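Local coordinates for protein parahox neighbor (Phaeodactylum tricornutum CCAP 1055/1, PDB 5Z5M) that probably turns 5-hydroxyisourate into (S)-allantoin in urate degradation, with hydroxyisourate hydrolase and OHCU decarboxylase activities joined in one chain, at residues L203-P208 with G213-F218; I269-G274 with F293-G298. One frame throughout, in Å; residues are numbered along the deposited sequence.

Contact 1 (L203-P208 with G213-F218)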
loop_
_atom_site.group_PDB
_atom_site.type_symbol
_atom_site.label_atom_id
_atom_site.label_comp_id
_atom_site.label_asym_id
_atom_site.label_seq_id
_atom_site.Cartn_x
_atom_site.Cartn_y
_atom_site.Cartn_z
ATOM N N LEU A 203 -8.789 -16.267 -13.910
ATOM C CA LEU A 203 -7.854 -17.000 -13.063
ATOM C C LEU A 203 -7.254 -18.171 -13.834
ATOM O O LEU A 203 -7.986 -19.010 -14.369
ATOM C CB LEU A 203 -8.550 -17.508 -11.789
ATOM C CG LEU A 203 -7.655 -18.243 -10.783
ATOM C CD1 LEU A 203 -6.504 -17.354 -10.309
ATOM C CD2 LEU A 203 -8.477 -18.751 -9.587
ATOM N N HIS A 204 -5.928 -18.206 -13.908
ATOM C CA HIS A 204 -5.204 -19.330 -14.497
ATOM C C HIS A 204 -4.367 -20.042 -13.457
ATOM O O HIS A 204 -3.866 -19.414 -12.532
ATOM C CB HIS A 204 -4.278 -18.868 -15.622
ATOM C CG HIS A 204 -4.994 -18.459 -16.865
ATOM N ND1 HIS A 204 -5.654 -17.255 -16.983
ATOM C CD2 HIS A 204 -5.152 -19.091 -18.054
ATOM C CE1 HIS A 204 -6.185 -17.161 -18.187
ATOM N NE2 HIS A 204 -5.897 -18.264 -18.857
ATOM N N ARG A 205 -4.213 -21.352 -13.619
ATOM C CA ARG A 205 -3.177 -22.087 -12.896
ATOM C C ARG A 205 -1.945 -22.198 -13.785
ATOM O O ARG A 205 -2.036 -22.653 -14.924
ATOM C CB ARG A 205 -3.659 -23.477 -12.483
ATOM C CG ARG A 205 -2.667 -24.220 -11.579
ATOM C CD ARG A 205 -3.144 -25.629 -11.235
ATOM N NE ARG A 205 -4.316 -25.624 -10.367
ATOM C CZ ARG A 205 -5.545 -25.947 -10.758
ATOM N NH1 ARG A 205 -5.776 -26.321 -12.011
ATOM N NH2 ARG A 205 -6.546 -25.911 -9.890
ATOM N N LEU A 206 -0.796 -21.773 -13.271
ATOM C CA LEU A 206 0.430 -21.761 -14.069
ATOM C C LEU A 206 1.281 -22.995 -13.826
ATOM O O LEU A 206 2.016 -23.432 -14.711
ATOM C CB LEU A 206 1.256 -20.509 -13.780
ATOM C CG LEU A 206 0.591 -19.151 -14.024
ATOM C CD1 LEU A 206 1.631 -18.040 -13.967
ATOM C CD2 LEU A 206 -0.155 -19.128 -15.344
ATOM N N SER A 207 1.185 -23.549 -12.622
ATOM C CA SER A 207 1.956 -24.733 -12.259
ATOM C C SER A 207 1.259 -25.476 -11.120
ATOM O O SER A 207 0.486 -24.871 -10.368
ATOM C CB SER A 207 3.391 -24.351 -11.872
ATOM O OG SER A 207 3.442 -23.775 -10.580
ATOM N N PRO A 208 1.491 -26.797 -11.003
ATOM C CA PRO A 208 2.325 -27.644 -11.868
ATOM C C PRO A 208 1.727 -27.796 -13.267
ATOM O O PRO A 208 0.504 -27.792 -13.403
ATOM C CB PRO A 208 2.346 -28.983 -11.126
ATOM C CG PRO A 208 1.073 -29.002 -10.360
ATOM C CD PRO A 208 0.844 -27.581 -9.936
ATOM N N GLY A 213 -3.775 -24.092 -16.828
ATOM C CA GLY A 213 -4.835 -23.672 -17.730
ATOM C C GLY A 213 -5.810 -22.707 -17.088
ATOM O O GLY A 213 -5.683 -22.370 -15.914
ATOM N N LEU A 214 -6.780 -22.247 -17.873
ATOM C CA LEU A 214 -7.857 -21.403 -17.364
ATOM C C LEU A 214 -8.705 -22.172 -16.363
ATOM O O LEU A 214 -9.228 -23.246 -16.672
ATOM C CB LEU A 214 -8.724 -20.894 -18.520
ATOM C CG LEU A 214 -9.850 -19.902 -18.238
ATOM C CD1 LEU A 214 -9.306 -18.595 -17.695
ATOM C CD2 LEU A 214 -10.646 -19.657 -19.514
ATOM N N VAL A 215 -8.845 -21.637 -15.157
ATOM C CA VAL A 215 -9.638 -22.334 -14.151
ATOM C C VAL A 215 -10.882 -21.544 -13.765
ATOM O O VAL A 215 -11.628 -21.950 -12.875
ATOM C CB VAL A 215 -8.816 -22.645 -12.882
ATOM C CG1 VAL A 215 -7.623 -23.528 -13.226
ATOM C CG2 VAL A 215 -8.356 -21.375 -12.220
ATOM N N GLY A 216 -11.111 -20.418 -14.434
ATOM C CA GLY A 216 -12.349 -19.686 -14.229
ATOM C C GLY A 216 -12.379 -18.263 -14.750
ATOM O O GLY A 216 -11.353 -17.591 -14.822
ATOM N N GLU A 217 -13.573 -17.817 -15.132
ATOM C CA GLU A 217 -13.822 -16.420 -15.461
ATOM C C GLU A 217 -14.873 -15.883 -14.498
ATOM O O GLU A 217 -15.904 -16.521 -14.281
ATOM C CB GLU A 217 -14.287 -16.265 -16.909
ATOM C CG GLU A 217 -13.267 -16.711 -17.948
ATOM C CD GLU A 217 -13.827 -16.669 -19.358
ATOM O OE1 GLU A 217 -13.030 -16.632 -20.319
ATOM O OE2 GLU A 217 -15.067 -16.672 -19.503
ATOM N N PHE A 218 -14.612 -14.718 -13.914
ATOM C CA PHE A 218 -15.486 -14.189 -12.874
ATOM C C PHE A 218 -15.830 -12.729 -13.104
ATOM O O PHE A 218 -15.251 -12.066 -13.967
ATOM C CB PHE A 218 -14.835 -14.352 -11.496
ATOM C CG PHE A 218 -14.278 -15.723 -11.246
ATOM C CD1 PHE A 218 -15.081 -16.727 -10.729
ATOM C CD2 PHE A 218 -12.952 -16.006 -11.516
ATOM C CE1 PHE A 218 -14.571 -17.993 -10.501
ATOM C CE2 PHE A 218 -12.437 -17.267 -11.290
ATOM C CZ PHE A 218 -13.250 -18.262 -10.779
#

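Contact 2 (I269-G274 with F293-G298)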
loop_
_atom_site.group_PDB
_atom_site.type_symbol
_atom_site.label_atom_id
_atom_site.label_comp_id
_atom_site.label_asym_id
_atom_site.label_seq_id
_atom_site.Cartn_x
_atom_site.Cartn_y
_atom_site.Cartn_z
ATOM N N ILE A 269 -4.341 -5.953 -15.200
ATOM C CA ILE A 269 -3.364 -6.229 -14.146
ATOM C C ILE A 269 -3.228 -7.719 -13.865
ATOM O O ILE A 269 -4.193 -8.366 -13.436
ATOM C CB ILE A 269 -3.732 -5.522 -12.825
ATOM C CG1 ILE A 269 -3.789 -4.007 -13.016
ATOM C CG2 ILE A 269 -2.746 -5.905 -11.705
ATOM C CD1 ILE A 269 -4.123 -3.252 -11.738
ATOM N N PRO A 270 -2.034 -8.275 -14.118
ATOM C CA PRO A 270 -1.758 -9.652 -13.702
ATOM C C PRO A 270 -1.347 -9.701 -12.229
ATOM O O PRO A 270 -0.650 -8.800 -11.756
ATOM C CB PRO A 270 -0.602 -10.063 -14.614
ATOM C CG PRO A 270 0.149 -8.788 -14.819
ATOM C CD PRO A 270 -0.903 -7.693 -14.871
ATOM N N LEU A 271 -1.801 -10.723 -11.515
ATOM C CA LEU A 271 -1.425 -10.918 -10.117
ATOM C C LEU A 271 -1.023 -12.368 -9.927
ATOM O O LEU A 271 -1.878 -13.246 -9.804
ATOM C CB LEU A 271 -2.577 -10.549 -9.173
ATOM C CG LEU A 271 -2.223 -9.879 -7.841
ATOM C CD1 LEU A 271 -1.524 -8.561 -8.102
ATOM C CD2 LEU A 271 -3.467 -9.655 -6.974
ATOM N N ARG A 272 0.285 -12.604 -9.912
ATOM C CA ARG A 272 0.852 -13.946 -9.827
ATOM C C ARG A 272 1.119 -14.316 -8.365
ATOM O O ARG A 272 1.714 -13.528 -7.626
ATOM C CB ARG A 272 2.143 -14.012 -10.652
ATOM C CG ARG A 272 2.752 -15.391 -10.821
ATOM C CD ARG A 272 3.909 -15.322 -11.818
ATOM N NE ARG A 272 3.482 -14.748 -13.092
ATOM C CZ ARG A 272 4.309 -14.334 -14.048
ATOM N NH1 ARG A 272 5.616 -14.431 -13.883
ATOM N NH2 ARG A 272 3.828 -13.822 -15.174
ATOM N N PHE A 273 0.667 -15.500 -7.951
ATOM C CA PHE A 273 0.799 -15.924 -6.557
ATOM C C PHE A 273 0.788 -17.444 -6.370
ATOM O O PHE A 273 0.302 -18.197 -7.221
ATOM C CB PHE A 273 -0.313 -15.296 -5.709
ATOM C CG PHE A 273 -1.685 -15.845 -5.999
ATOM C CD1 PHE A 273 -2.417 -15.380 -7.077
ATOM C CD2 PHE A 273 -2.235 -16.825 -5.192
ATOM C CE1 PHE A 273 -3.682 -15.878 -7.346
ATOM C CE2 PHE A 273 -3.499 -17.330 -5.455
ATOM C CZ PHE A 273 -4.223 -16.857 -6.531
ATOM N N GLY A 274 1.320 -17.889 -5.235
ATOM C CA GLY A 274 1.394 -19.305 -4.940
ATOM C C GLY A 274 0.464 -19.699 -3.812
ATOM O O GLY A 274 0.245 -18.920 -2.879
ATOM N N PHE A 293 -1.577 0.158 -7.370
ATOM C CA PHE A 293 -2.276 -1.011 -6.891
ATOM C C PHE A 293 -1.437 -1.777 -5.882
ATOM O O PHE A 293 -0.215 -1.608 -5.798
ATOM C CB PHE A 293 -2.724 -1.919 -8.055
ATOM C CG PHE A 293 -1.621 -2.700 -8.718
ATOM C CD1 PHE A 293 -1.329 -3.992 -8.311
ATOM C CD2 PHE A 293 -0.936 -2.178 -9.799
ATOM C CE1 PHE A 293 -0.337 -4.728 -8.935
ATOM C CE2 PHE A 293 0.054 -2.912 -10.436
ATOM C CZ PHE A 293 0.360 -4.183 -9.997
ATOM N N SER A 294 -2.121 -2.596 -5.095
ATOM C CA SER A 294 -1.451 -3.396 -4.082
ATOM C C SER A 294 -2.248 -4.655 -3.779
ATOM O O SER A 294 -3.439 -4.755 -4.082
ATOM C CB SER A 294 -1.240 -2.588 -2.799
ATOM O OG SER A 294 -2.474 -2.147 -2.263
ATOM N N THR A 295 -1.579 -5.622 -3.173
ATOM C CA THR A 295 -2.224 -6.852 -2.775
ATOM C C THR A 295 -1.472 -7.415 -1.582
ATOM O O THR A 295 -0.395 -6.923 -1.221
ATOM C CB THR A 295 -2.248 -7.883 -3.912
ATOM O OG1 THR A 295 -2.948 -9.054 -3.484
ATOM C CG2 THR A 295 -0.831 -8.276 -4.290
ATOM N N TYR A 296 -2.053 -8.440 -0.974
ATOM C CA TYR A 296 -1.444 -9.101 0.173
ATOM C C TYR A 296 -2.037 -10.492 0.352
ATOM O O TYR A 296 -3.086 -10.804 -0.212
ATOM C CB TYR A 296 -1.654 -8.274 1.442
ATOM C CG TYR A 296 -3.112 -7.999 1.763
ATOM C CD1 TYR A 296 -3.849 -8.879 2.547
ATOM C CD2 TYR A 296 -3.745 -6.853 1.297
ATOM C CE1 TYR A 296 -5.175 -8.632 2.852
ATOM C CE2 TYR A 296 -5.075 -6.599 1.598
ATOM C CZ TYR A 296 -5.781 -7.490 2.375
ATOM O OH TYR A 296 -7.102 -7.249 2.676
ATOM N N ARG A 297 -1.370 -11.320 1.151
ATOM C CA ARG A 297 -1.889 -12.635 1.507
ATOM C C ARG A 297 -2.880 -12.496 2.667
ATOM O O ARG A 297 -2.483 -12.315 3.820
ATOM C CB ARG A 297 -0.734 -13.581 1.872
ATOM C CG ARG A 297 -1.077 -15.087 1.936
ATOM C CD ARG A 297 -1.802 -15.472 3.219
ATOM N NE ARG A 297 -1.780 -16.910 3.478
ATOM C CZ ARG A 297 -2.830 -17.612 3.898
ATOM N NH1 ARG A 297 -2.711 -18.915 4.114
ATOM N NH2 ARG A 297 -4.000 -17.017 4.096
ATOM N N GLY A 298 -4.170 -12.566 2.361
ATOM C CA GLY A 298 -5.188 -12.463 3.391
ATOM C C GLY A 298 -5.774 -13.800 3.801
ATOM O O GLY A 298 -5.403 -14.848 3.273
#

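Contact 1 (L203-P208 with G213-F218)
Leu203 and Val215 meet at the middle of a beta hairpin, where strand 213-218 runs antiparallel to strand 203-207. CG2 of Val215 packs against CG of Leu203 at 3.5 Å and also lies beside the Leu203 carbonyl oxygen. That oxygen accepts the amide of Val215 in a nearly straight bond of 2.9 Å from N to O, and N of Leu203 gives one of 3.0 Å to O of Gly216. Val215 and weakly bonded Gly216 N both face Leu203, a classic beta bulge. About a right angle away from the Val215 methyl, CB of Leu203 meets the edge of the Phe218 ring, near its plane. Arg205 stretches out with CG trans to its own nitrogen (chi1 -173°), then bends at chi3, which brings NH1 to 3.6 Å from CG1 of Val215. Backbone bonds in both directions pair Arg205 with Gly213. Across the sheet, CD1 of Leu214 rests over one face of the His204 imidazole, 3.8 Å from its centroid, as a CH-pi contact. The Arg205 guanidinium, gripped by the Met211 carbonyl of the hairpin loop and by the Tyr243 hydroxyl of the next strand, is thereby fixed beside the valine methyl.

Contact 2 (I269-G274 with F293-G298)
Phe293 opens the second segment by turning one face of its ring to Ile269, a contact between two layers of the transthyretin-like beta sandwich. Strands 269-274 and 293-296 belong to different sheets; they run nearly parallel, 18° apart, with axes 9.7 Å from each other, and no hydrogen bond joins them. The join is made by side chains alone. CG2 of Ile269 stands over one face of the Phe293 ring, 4.0 Å from the centroid and displaced toward the rim on the CE1 and CZ side, in a CH-pi contact. CD1 of Ile269 reaches the other part of the ring, 3.9 Å from CD2 of Phe293, so two methyls of the isoleucine span the same face. The phenyl can lie between the layers because CG of Phe293 sits between its backbone nitrogen and carbonyl carbon (chi1 74°). Leu271 CD1 comes to the same ring obliquely, at 4.1 Å from CE1 of Phe293.

Ser294 turns its side chain from the other sheet, and its backbone bonds to Leu287 of the adjacent strand. From Phe293 to Tyr296 the segment also pairs antiparallel with a strand of a second subunit, continuing the sheet across the interface. Phe293 packs there on Thr295 of that subunit, and Leu271 on its Phe293, so this interior is partly shared between chains.

Thr295 meets Leu271 tip to tip. The buried hydroxyl is hydrogen-bonded to the carbonyl of Pro285, and methyl CD2 of Leu271 lies 3.6 Å from OG1 of Thr295, while CD1 of Leu271 approaches CG2 of Thr295 at 3.9 Å. Past the strand, Arg297 folds back, its guanidinium in a cation-pi contact with Tyr282, and its NH2 hydrogen-bonds O of Gly298 at 2.7 Å, the nitrogen standing above the carbonyl plane.

Overall arrangement
Contact 1 and contact 2 come in series along the chain, both in the transthyretin-like half of the protein, with centres about 15 Å apart. They share the four-stranded antiparallel sheet ordered 213-219, 200-207, 241-248, 268-275. Contact 1 pairs the first two strands of that order; contact 2 starts from strand 268-275 at the other border and crosses to strand 292-296 of the second sheet. Strand 241-248 lies between them, yet segments 203-208 and 269-274 touch over it, CD1 of Leu206 packing 3.9 Å from NE of Arg272. One contact therefore builds the sheet laterally, and the other joins it to the layer that continues into a neighbouring subunit of the four-chain assembly.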